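Local coordinates for Rho GTPase-activating protein 26 (Gallus gallus, PDB 1F7C) that acts through this RhoGAP (BH) domain as a GTPase-activating protein for RhoA and Cdc42, speeding the hydrolysis of their bound GTP, at residues V68-S73 and A90-K95; S135-L140 and E206-N211. All blocks are in the same frame, centred on the assembly; numbering follows the deposited sequence.

Both contacts belong to the all-helical RhoGAP domain and lie on opposite sides of its centre, their own centres 32 Å apart and their nearest atoms about 17 Å apart, so they do not touch. Along the chain they follow in series. Contact 1 closes a short excursion of 16 residues and sits peripherally, about 18 Å from the chain centre; contact 2 spans 65 residues, mostly helix, and is the more deeply buried. One is an indole laid over a leucine, the other a meeting of branched aliphatic chains. Each lies away from Arg60, the predicted arginine finger, and both are structural packing within the helical body.

Contact 1. Residues V68-S73 and A90-K95; sequences VQKLLS and AEWEIK
Leu71 of helix 65-76 pushes its CD1 methyl against the indole of Trp92, a CH-pi contact at the edge of the all-helical RhoGAP fold, where the loop leading into helix 94-106 passes helix 65-76. The methyl carbon CD1 of Leu71 lies 3.9 Å from the centroid of the five-membered ring of Trp92, only 13° off the ring normal, and so over the face. Leu71 reaches this place with CG trans to its own backbone N (chi1 171°), while CB stays back under the six-membered ring, 4.1 Å from CZ3 of Trp92. The indole therefore spans the residue from backbone to methyl, the two side chains running past one another in opposite senses. Trp92 itself swings CG opposite its carbonyl carbon (chi1 -67°), which carries the far end of the indole to the helix backbone: CH2 of Trp92 comes to 4.0 Å from N of Leu71. With an alanine here instead of Trp92, the Leu71 methyl is likely to lose its aromatic cover, and a gap to open between the loop and helix 65-76. Further round helix 65-76, Arg67 and Ile74 also touch the indole, and Arg67 pairs in a salt bridge with Glu93, the N-cap residue of helix 94-106. Leu71 in turn packs on Ile97 of that helix. Lys70, with its chain fully extended, crosses the indole at roughly a right angle and meets its rim near the ring plane, CG of Lys70 standing 4.1 Å from CH2 of Trp92.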
loop_
_atom_site.group_PDB
_atom_site.type_symbol
_atom_site.label_atom_id
_atom_site.label_comp_id
_atom_site.label_asym_id
_atom_site.label_seq_id
_atom_site.Cartn_x
_atom_site.Cartn_y
_atom_site.Cartn_z
ATOM N N VAL A 68 14.230 9.841 -7.719
ATOM C CA VAL A 68 13.113 8.907 -7.783
ATOM C C VAL A 68 12.824 8.528 -9.232
ATOM O O VAL A 68 12.923 7.354 -9.608
ATOM C CB VAL A 68 11.838 9.514 -7.159
ATOM C CG1 VAL A 68 10.660 8.573 -7.356
ATOM C CG2 VAL A 68 12.060 9.769 -5.679
ATOM N N GLN A 69 12.479 9.530 -10.040
ATOM C CA GLN A 69 12.171 9.323 -11.455
ATOM C C GLN A 69 13.259 8.521 -12.160
ATOM O O GLN A 69 12.972 7.699 -13.032
ATOM C CB GLN A 69 12.003 10.668 -12.169
ATOM C CG GLN A 69 10.844 11.517 -11.674
ATOM C CD GLN A 69 9.524 10.779 -11.734
ATOM O OE1 GLN A 69 9.276 10.004 -12.659
ATOM N NE2 GLN A 69 8.664 11.024 -10.753
ATOM N N LYS A 70 14.507 8.767 -11.777
ATOM C CA LYS A 70 15.633 8.073 -12.387
ATOM C C LYS A 70 15.655 6.592 -12.034
ATOM O O LYS A 70 16.015 5.759 -12.865
ATOM C CB LYS A 70 16.951 8.731 -11.971
ATOM C CG LYS A 70 18.159 8.150 -12.686
ATOM C CD LYS A 70 19.441 8.883 -12.334
ATOM C CE LYS A 70 20.639 8.249 -13.031
ATOM N NZ LYS A 70 21.911 8.939 -12.679
ATOM N N LEU A 71 15.281 6.261 -10.800
ATOM C CA LEU A 71 15.251 4.865 -10.380
ATOM C C LEU A 71 14.092 4.188 -11.098
ATOM O O LEU A 71 14.215 3.057 -11.577
ATOM C CB LEU A 71 15.068 4.758 -8.860
ATOM C CG LEU A 71 14.792 3.363 -8.277
ATOM C CD1 LEU A 71 15.878 2.390 -8.697
ATOM C CD2 LEU A 71 14.712 3.447 -6.763
ATOM N N LEU A 72 12.969 4.894 -11.179
ATOM C CA LEU A 72 11.786 4.374 -11.852
ATOM C C LEU A 72 12.101 3.987 -13.292
ATOM O O LEU A 72 11.836 2.859 -13.711
ATOM C CB LEU A 72 10.659 5.410 -11.825
ATOM C CG LEU A 72 9.890 5.482 -10.506
ATOM C CD1 LEU A 72 8.856 6.591 -10.550
ATOM C CD2 LEU A 72 9.215 4.142 -10.265
ATOM N N SER A 73 12.680 4.921 -14.040
ATOM C CA SER A 73 13.028 4.676 -15.438
ATOM C C SER A 73 13.892 3.428 -15.593
ATOM O O SER A 73 13.823 2.740 -16.609
ATOM C CB SER A 73 13.757 5.887 -16.022
ATOM O OG SER A 73 14.992 6.104 -15.362
ATOM N N ALA A 90 22.926 -0.493 -3.600
ATOM C CA ALA A 90 23.071 0.238 -2.349
ATOM C C ALA A 90 23.238 1.732 -2.587
ATOM O O ALA A 90 23.077 2.536 -1.674
ATOM C CB ALA A 90 24.258 -0.303 -1.566
ATOM N N GLU A 91 23.564 2.101 -3.820
ATOM C CA GLU A 91 23.756 3.503 -4.177
ATOM C C GLU A 91 22.456 4.284 -4.028
ATOM O O GLU A 91 22.460 5.515 -3.952
ATOM C CB GLU A 91 24.255 3.616 -5.619
ATOM C CG GLU A 91 25.657 3.058 -5.826
ATOM C CD GLU A 91 26.017 2.892 -7.292
ATOM O OE1 GLU A 91 25.846 3.864 -8.064
ATOM O OE2 GLU A 91 26.475 1.788 -7.667
ATOM N N TRP A 92 21.344 3.559 -3.983
ATOM C CA TRP A 92 20.024 4.171 -3.858
ATOM C C TRP A 92 19.555 4.364 -2.415
ATOM O O TRP A 92 19.525 3.422 -1.628
ATOM C CB TRP A 92 18.998 3.334 -4.627
ATOM C CG TRP A 92 19.203 3.350 -6.114
ATOM C CD1 TRP A 92 19.594 2.303 -6.902
ATOM C CD2 TRP A 92 19.038 4.475 -6.992
ATOM N NE1 TRP A 92 19.681 2.706 -8.217
ATOM C CE2 TRP A 92 19.344 4.034 -8.300
ATOM C CE3 TRP A 92 18.661 5.813 -6.800
ATOM C CZ2 TRP A 92 19.285 4.886 -9.411
ATOM C CZ3 TRP A 92 18.603 6.658 -7.903
ATOM C CH2 TRP A 92 18.912 6.191 -9.190
ATOM N N GLU A 93 19.189 5.597 -2.083
ATOM C CA GLU A 93 18.712 5.930 -0.746
ATOM C C GLU A 93 17.347 5.297 -0.487
ATOM O O GLU A 93 16.549 5.128 -1.412
ATOM C CB GLU A 93 18.614 7.447 -0.602
ATOM C CG GLU A 93 19.935 8.156 -0.830
ATOM C CD GLU A 93 19.786 9.666 -0.887
ATOM O OE1 GLU A 93 19.405 10.274 0.141
ATOM O OE2 GLU A 93 20.045 10.242 -1.969
ATOM N N ILE A 94 17.085 4.952 0.772
ATOM C CA ILE A 94 15.819 4.345 1.166
ATOM C C ILE A 94 14.649 5.295 0.862
ATOM O O ILE A 94 13.618 4.867 0.341
ATOM C CB ILE A 94 15.820 3.980 2.688
ATOM C CG1 ILE A 94 16.756 2.788 2.954
ATOM C CG2 ILE A 94 14.408 3.654 3.152
ATOM C CD1 ILE A 94 16.314 1.485 2.312
ATOM N N LYS A 95 14.809 6.574 1.196
ATOM C CA LYS A 95 13.781 7.582 0.944
ATOM C C LYS A 95 13.431 7.590 -0.554
ATOM O O LYS A 95 12.296 7.845 -0.943
ATOM C CB LYS A 95 14.297 8.964 1.370
ATOM C CG LYS A 95 15.575 9.391 0.636
ATOM C CD LYS A 95 16.351 10.494 1.363
ATOM C CE LYS A 95 15.538 11.768 1.546
ATOM N NZ LYS A 95 16.334 12.870 2.174
#

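Contact 2. Residues S135-L140 and E206-N211; sequences SEIHSL and EILIEN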
loop_
_atom_site.group_PDB
_atom_site.type_symbol
_atom_site.label_atom_id
_atom_site.label_comp_id
_atom_site.label_asym_id
_atom_site.label_seq_id
_atom_site.Cartn_x
_atom_site.Cartn_y
_atom_site.Cartn_z
ATOM N N SER A 135 -15.168 -8.469 8.219
ATOM C CA SER A 135 -15.884 -9.432 7.380
ATOM C C SER A 135 -16.226 -8.869 6.007
ATOM O O SER A 135 -15.947 -9.494 4.989
ATOM C CB SER A 135 -17.175 -9.865 8.070
ATOM O OG SER A 135 -16.963 -10.010 9.458
ATOM N N GLU A 136 -16.847 -7.692 5.986
ATOM C CA GLU A 136 -17.224 -7.042 4.727
ATOM C C GLU A 136 -16.020 -6.722 3.858
ATOM O O GLU A 136 -16.040 -6.951 2.650
ATOM C CB GLU A 136 -18.008 -5.751 4.995
ATOM C CG GLU A 136 -19.510 -5.966 5.109
ATOM C CD GLU A 136 -20.132 -6.460 3.805
ATOM O OE1 GLU A 136 -21.315 -6.865 3.832
ATOM O OE2 GLU A 136 -19.449 -6.435 2.753
ATOM N N ILE A 137 -14.975 -6.190 4.478
ATOM C CA ILE A 137 -13.765 -5.847 3.758
ATOM C C ILE A 137 -13.115 -7.130 3.257
ATOM O O ILE A 137 -12.621 -7.186 2.130
ATOM C CB ILE A 137 -12.811 -5.037 4.671
ATOM C CG1 ILE A 137 -13.414 -3.643 4.885
ATOM C CG2 ILE A 137 -11.416 -4.944 4.052
ATOM C CD1 ILE A 137 -12.671 -2.746 5.841
ATOM N N HIS A 138 -13.141 -8.167 4.088
ATOM C CA HIS A 138 -12.566 -9.455 3.718
ATOM C C HIS A 138 -13.247 -9.953 2.440
ATOM O O HIS A 138 -12.586 -10.321 1.471
ATOM C CB HIS A 138 -12.771 -10.473 4.843
ATOM C CG HIS A 138 -12.151 -11.809 4.574
ATOM N ND1 HIS A 138 -12.365 -12.905 5.379
ATOM C CD2 HIS A 138 -11.305 -12.222 3.597
ATOM C CE1 HIS A 138 -11.681 -13.935 4.913
ATOM N NE2 HIS A 138 -11.029 -13.547 3.832
ATOM N N SER A 139 -14.573 -9.965 2.457
ATOM C CA SER A 139 -15.356 -10.390 1.309
ATOM C C SER A 139 -15.093 -9.505 0.084
ATOM O O SER A 139 -15.015 -9.994 -1.048
ATOM C CB SER A 139 -16.840 -10.346 1.653
ATOM O OG SER A 139 -17.605 -10.498 0.476
ATOM N N LEU A 140 -14.960 -8.202 0.310
ATOM C CA LEU A 140 -14.697 -7.271 -0.785
ATOM C C LEU A 140 -13.333 -7.505 -1.426
ATOM O O LEU A 140 -13.173 -7.331 -2.632
ATOM C CB LEU A 140 -14.794 -5.821 -0.295
ATOM C CG LEU A 140 -16.220 -5.317 -0.035
ATOM C CD1 LEU A 140 -16.170 -3.948 0.628
ATOM C CD2 LEU A 140 -16.988 -5.239 -1.350
ATOM N N GLU A 206 -5.797 0.648 7.537
ATOM C CA GLU A 206 -5.485 0.165 8.870
ATOM C C GLU A 206 -6.020 -1.237 9.083
ATOM O O GLU A 206 -5.315 -2.105 9.595
ATOM C CB GLU A 206 -6.073 1.085 9.929
ATOM C CG GLU A 206 -5.366 2.415 10.078
ATOM C CD GLU A 206 -5.968 3.230 11.197
ATOM O OE1 GLU A 206 -6.601 2.616 12.085
ATOM O OE2 GLU A 206 -5.805 4.467 11.201
ATOM N N ILE A 207 -7.271 -1.457 8.700
ATOM C CA ILE A 207 -7.882 -2.766 8.851
ATOM C C ILE A 207 -7.136 -3.818 8.030
ATOM O O ILE A 207 -6.927 -4.932 8.485
ATOM C CB ILE A 207 -9.360 -2.737 8.419
ATOM C CG1 ILE A 207 -10.167 -1.885 9.404
ATOM C CG2 ILE A 207 -9.920 -4.152 8.374
ATOM C CD1 ILE A 207 -11.571 -1.521 8.922
ATOM N N LEU A 208 -6.724 -3.454 6.823
ATOM C CA LEU A 208 -6.006 -4.381 5.960
ATOM C C LEU A 208 -4.628 -4.743 6.490
ATOM O O LEU A 208 -4.152 -5.856 6.266
ATOM C CB LEU A 208 -5.879 -3.810 4.550
ATOM C CG LEU A 208 -7.173 -3.784 3.726
ATOM C CD1 LEU A 208 -6.887 -3.206 2.352
ATOM C CD2 LEU A 208 -7.736 -5.188 3.601
ATOM N N ILE A 209 -3.981 -3.804 7.177
ATOM C CA ILE A 209 -2.657 -4.048 7.747
ATOM C C ILE A 209 -2.783 -4.964 8.974
ATOM O O ILE A 209 -2.064 -5.954 9.101
ATOM C CB ILE A 209 -1.965 -2.722 8.176
ATOM C CG1 ILE A 209 -1.643 -1.879 6.938
ATOM C CG2 ILE A 209 -0.685 -3.014 8.973
ATOM C CD1 ILE A 209 -1.134 -0.484 7.263
ATOM N N GLU A 210 -3.727 -4.650 9.854
ATOM C CA GLU A 210 -3.917 -5.435 11.060
ATOM C C GLU A 210 -4.536 -6.820 10.913
ATOM O O GLU A 210 -4.396 -7.643 11.809
ATOM C CB GLU A 210 -4.705 -4.618 12.082
ATOM C CG GLU A 210 -3.837 -3.598 12.801
ATOM C CD GLU A 210 -4.600 -2.784 13.823
ATOM O OE1 GLU A 210 -5.294 -3.395 14.662
ATOM O OE2 GLU A 210 -4.501 -1.537 13.792
ATOM N N ASN A 211 -5.199 -7.095 9.794
ATOM C CA ASN A 211 -5.819 -8.402 9.606
ATOM C C ASN A 211 -5.410 -9.011 8.283
ATOM O O ASN A 211 -6.177 -9.779 7.699
ATOM C CB ASN A 211 -7.339 -8.274 9.629
ATOM C CG ASN A 211 -7.851 -7.595 10.886
ATOM O OD1 ASN A 211 -7.954 -8.212 11.948
ATOM N ND2 ASN A 211 -8.164 -6.308 10.773
#
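The carbonyl oxygen of Ile207 takes the side-chain amide of Asn211, with ND2 of Asn211 2.9 Å from O of Ile207, and the side chain on that same Ile207 packs against Ile137 of the facing helix. The N-H points at the oxygen at 151° and uses a lone pair in the carbonyl plane; the backbone N of Asn211 adds a weak bond to the same O. Two donors thus grip this oxygen where helix 198-210 ends. Across the contact the meeting is wholly aliphatic. CD1 of Ile137 presses on CD1 of Ile207 at 3.5 Å, a close approach, and also lies 4.0 Å from CG2 of Ile207. The other branch of Ile137, CG2, trans to the backbone N while CG1 sits opposite the carbonyl carbon (chi1 -71°), touches CD2 of Leu208 at 3.7 Å. One isoleucine so divides its two branches between neighbouring residues of the facing helix. This is helix-to-helix packing in the RhoGAP core: helix 130-141 packs on both helix 198-210 and helix 115-125, whose Ala124 also meets Ile137, while Leu208 reaches on to Met156 of helix 146-164.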